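Local coordinates for pseudopilin EpsI (Vibrio vulnificus, PDB 2RET), which probably serves, as a component of the type II secretion pseudopilus, in the energy-dependent secretion of proteases and toxins from the periplasm, at residues 18-23 and 49-54. The protein carries 2 engineered substitutions. Numbering follows the deposited sequence.
Sequences AMVADN and WYWKVA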
ATOM      1  N   ALA A  18     -16.285  26.018   8.367  1.00 13.93           N
ATOM      2  CA  ALA A  18     -15.427  24.849   8.167  1.00 14.17           C
ATOM      3  C   ALA A  18     -16.188  23.623   7.613  1.00 14.78           C
ATOM      4  O   ALA A  18     -15.683  22.905   6.753  1.00 14.89           O
ATOM      5  CB  ALA A  18     -14.695  24.487   9.490  1.00 13.54           C
HETATM    6  N   MSE A  19     -17.402  23.374   8.114  1.00 15.25           N
HETATM    7  CA  MSE A  19     -18.248  22.341   7.573  1.00 15.52           C
HETATM    8  C   MSE A  19     -18.494  22.506   6.068  1.00 16.07           C
HETATM    9  O   MSE A  19     -18.357  21.562   5.333  1.00 17.17           O
HETATM   10  CB  MSE A  19     -19.574  22.283   8.312  1.00 15.78           C
HETATM   11  CG  MSE A  19     -19.481  21.663   9.697  1.00 16.04           C
HETATM   12 SE   MSE A  19     -21.233  21.451  10.529  1.00 20.50          SE
HETATM   13  CE  MSE A  19     -21.907  19.848   9.590  1.00 14.69           C
ATOM     14  N   VAL A  20     -18.880  23.697   5.642  1.00 15.79           N
ATOM     15  CA  VAL A  20     -19.053  24.020   4.249  1.00 15.22           C
ATOM     16  C   VAL A  20     -17.750  23.829   3.423  1.00 15.44           C
ATOM     17  O   VAL A  20     -17.792  23.329   2.296  1.00 15.07           O
ATOM     18  CB  VAL A  20     -19.604  25.481   4.108  1.00 15.77           C
ATOM     19  CG1 VAL A  20     -19.585  25.977   2.621  1.00 13.43           C
ATOM     20  CG2 VAL A  20     -21.013  25.571   4.723  1.00 14.21           C
ATOM     21  N   ALA A  21     -16.617  24.245   3.981  1.00 14.75           N
ATOM     22  CA  ALA A  21     -15.319  24.093   3.332  1.00 14.82           C
ATOM     23  C   ALA A  21     -15.029  22.605   3.044  1.00 14.35           C
ATOM     24  O   ALA A  21     -14.632  22.257   1.957  1.00 13.46           O
ATOM     25  CB  ALA A  21     -14.194  24.719   4.186  1.00 13.89           C
ATOM     26  N   ASP A  22     -15.263  21.759   4.039  1.00 14.52           N
ATOM     27  CA  ASP A  22     -15.138  20.322   3.894  1.00 15.10           C
ATOM     28  C   ASP A  22     -16.069  19.741   2.841  1.00 14.09           C
ATOM     29  O   ASP A  22     -15.667  18.856   2.105  1.00 13.65           O
ATOM     30  CB  ASP A  22     -15.340  19.601   5.225  1.00 15.04           C
ATOM     31  CG  ASP A  22     -14.108  19.658   6.135  1.00 20.04           C
ATOM     32  OD1 ASP A  22     -12.995  20.034   5.658  1.00 24.93           O
ATOM     33  OD2 ASP A  22     -14.250  19.350   7.354  1.00 23.66           O
ATOM     34  N   ASN A  23     -17.306  20.210   2.799  1.00 14.01           N
ATOM     35  CA  ASN A  23     -18.282  19.730   1.817  1.00 13.40           C
ATOM     36  C   ASN A  23     -17.862  20.101   0.416  1.00 13.17           C
ATOM     37  O   ASN A  23     -18.006  19.301  -0.507  1.00 13.02           O
ATOM     38  CB  ASN A  23     -19.701  20.268   2.111  1.00 13.38           C
ATOM     39  CG  ASN A  23     -20.304  19.693   3.425  1.00 12.52           C
ATOM     40  OD1 ASN A  23     -19.850  18.668   3.933  1.00  6.82           O
ATOM     41  ND2 ASN A  23     -21.324  20.356   3.955  1.00  6.41           N
ATOM     42  N   TRP A  49     -23.894  30.455   3.120  1.00 22.14           N
ATOM     43  CA  TRP A  49     -22.459  30.607   3.018  1.00 22.03           C
ATOM     44  C   TRP A  49     -21.964  30.654   1.569  1.00 21.70           C
ATOM     45  O   TRP A  49     -22.437  29.923   0.728  1.00 21.93           O
ATOM     46  CB  TRP A  49     -21.780  29.450   3.729  1.00 22.91           C
ATOM     47  CG  TRP A  49     -22.177  29.290   5.135  1.00 22.48           C
ATOM     48  CD1 TRP A  49     -23.163  28.498   5.609  1.00 24.43           C
ATOM     49  CD2 TRP A  49     -21.582  29.913   6.271  1.00 22.72           C
ATOM     50  NE1 TRP A  49     -23.236  28.596   6.963  1.00 25.48           N
ATOM     51  CE2 TRP A  49     -22.288  29.471   7.401  1.00 21.61           C
ATOM     52  CE3 TRP A  49     -20.576  30.853   6.433  1.00 22.94           C
ATOM     53  CZ2 TRP A  49     -21.986  29.876   8.679  1.00 23.88           C
ATOM     54  CZ3 TRP A  49     -20.283  31.281   7.724  1.00 25.03           C
ATOM     55  CH2 TRP A  49     -20.971  30.768   8.827  1.00 23.76           C
ATOM     56  N   TYR A  50     -20.970  31.487   1.304  1.00 20.85           N
ATOM     57  CA  TYR A  50     -20.470  31.698  -0.047  1.00 20.83           C
ATOM     58  C   TYR A  50     -19.074  31.089  -0.194  1.00 20.41           C
ATOM     59  O   TYR A  50     -18.105  31.591   0.369  1.00 20.47           O
ATOM     60  CB  TYR A  50     -20.456  33.179  -0.387  1.00 21.06           C
ATOM     61  CG  TYR A  50     -21.837  33.780  -0.358  1.00 21.73           C
ATOM     62  CD1 TYR A  50     -22.577  33.937  -1.522  1.00 23.99           C
ATOM     63  CD2 TYR A  50     -22.415  34.168   0.845  1.00 20.96           C
ATOM     64  CE1 TYR A  50     -23.867  34.470  -1.475  1.00 24.10           C
ATOM     65  CE2 TYR A  50     -23.690  34.700   0.899  1.00 22.31           C
ATOM     66  CZ  TYR A  50     -24.404  34.853  -0.251  1.00 22.98           C
ATOM     67  OH  TYR A  50     -25.658  35.386  -0.168  1.00 22.94           O
ATOM     68  N   TRP A  51     -18.990  30.006  -0.967  1.00 19.78           N
ATOM     69  CA  TRP A  51     -17.756  29.312  -1.138  1.00 19.60           C
ATOM     70  C   TRP A  51     -17.109  29.654  -2.471  1.00 19.25           C
ATOM     71  O   TRP A  51     -17.749  30.064  -3.417  1.00 18.88           O
ATOM     72  CB  TRP A  51     -17.927  27.794  -0.947  1.00 19.85           C
ATOM     73  CG  TRP A  51     -18.895  27.158  -1.889  1.00 19.95           C
ATOM     74  CD1 TRP A  51     -20.201  26.892  -1.636  1.00 20.22           C
ATOM     75  CD2 TRP A  51     -18.646  26.719  -3.238  1.00 20.34           C
ATOM     76  NE1 TRP A  51     -20.788  26.318  -2.729  1.00 20.38           N
ATOM     77  CE2 TRP A  51     -19.864  26.196  -3.733  1.00 21.11           C
ATOM     78  CE3 TRP A  51     -17.516  26.719  -4.080  1.00 20.86           C
ATOM     79  CZ2 TRP A  51     -19.993  25.658  -5.034  1.00 19.87           C
ATOM     80  CZ3 TRP A  51     -17.649  26.201  -5.392  1.00 19.26           C
ATOM     81  CH2 TRP A  51     -18.883  25.678  -5.843  1.00 20.46           C
ATOM     82  N   LYS A  52     -15.805  29.475  -2.508  1.00 19.55           N
ATOM     83  CA  LYS A  52     -15.019  29.679  -3.700  1.00 20.71           C
ATOM     84  C   LYS A  52     -13.935  28.614  -3.712  1.00 20.32           C
ATOM     85  O   LYS A  52     -13.252  28.407  -2.708  1.00 20.18           O
ATOM     86  CB  LYS A  52     -14.345  31.051  -3.666  1.00 21.74           C
ATOM     87  CG  LYS A  52     -15.110  32.135  -4.299  1.00 25.14           C
ATOM     88  CD  LYS A  52     -14.479  33.503  -4.041  1.00 28.70           C
ATOM     89  CE  LYS A  52     -15.584  34.578  -3.958  1.00 31.58           C
ATOM     90  NZ  LYS A  52     -15.046  35.907  -3.535  1.00 33.09           N
ATOM     91  N   VAL A  53     -13.793  27.956  -4.860  1.00 20.60           N
ATOM     92  CA  VAL A  53     -12.656  27.086  -5.173  1.00 20.27           C
ATOM     93  C   VAL A  53     -11.705  27.823  -6.127  1.00 19.89           C
ATOM     94  O   VAL A  53     -12.130  28.340  -7.147  1.00 20.60           O
ATOM     95  CB  VAL A  53     -13.172  25.794  -5.822  1.00 20.31           C
ATOM     96  CG1 VAL A  53     -12.024  24.876  -6.232  1.00 18.25           C
ATOM     97  CG2 VAL A  53     -14.146  25.108  -4.857  1.00 20.61           C
ATOM     98  N   ALA A  54     -10.426  27.877  -5.764  1.00 19.78           N
ATOM     99  CA  ALA A  54      -9.372  28.532  -6.542  1.00 19.10           C
ATOM    100  C   ALA A  54      -8.132  27.626  -6.691  1.00 18.88           C
ATOM    101  O   ALA A  54      -7.459  27.372  -5.695  1.00 18.53           O
ATOM    102  CB  ALA A  54      -8.946  29.830  -5.844  1.00 19.02           C
TER
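The indole NE1 of Trp49, a residue that packs on Val20, donates a hydrogen bond to the backbone carbonyl Leu44 O. This bond satisfies the buried ring nitrogen and helps fix how the indole is turned. No hydrogen bond joins 18-23 to 49-54, so the contact between them is apolar throughout.

Val20 is the one side chain of 18-23 that makes it. Its two methyl groups divide the work. CG2 reaches the five-membered part of the Trp49 indole, 3.7 Å from Trp49 CD1. The same methyl lies 3.9 Å from Trp49 CG, and it approaches the ring obliquely. CG1 turns to the other tryptophan and lies 4.3 Å from Trp51 CB, a looser touch at the root of that side chain. Val20 CG1 stands anti to its own backbone nitrogen (chi1 170°), which spreads the two methyls towards different residues of the strand. With CG anti to the carbonyl carbon (chi1 -56°) and the ring turned across the plane of CA, CB and CG (chi2 93°), Trp49 brings CD1 to the Val20 methyl.

Trp49 and Trp51 are two residues apart, so both face the helix, while Tyr50 between them points away. The backbones stay well apart, with Val20 CA 7.5 Å from Trp49 CA. Val20 also packs on Glu42 and Val70 of the two flanking strands, while the Trp49 indole continues along the helix to Gln13, Phe16 and Ala17, and Trp51 touches Gln24. Met19 and Asn23 of the same helical turns face the chain of EpsJ.

The contact is part of the buried core between helix 8-30 and the four-stranded antiparallel sheet. This is the soluble periplasmic part of EpsI, in which the later portion of the long pilin helix packs on an antiparallel sheet, as in other pilins and pseudopilins.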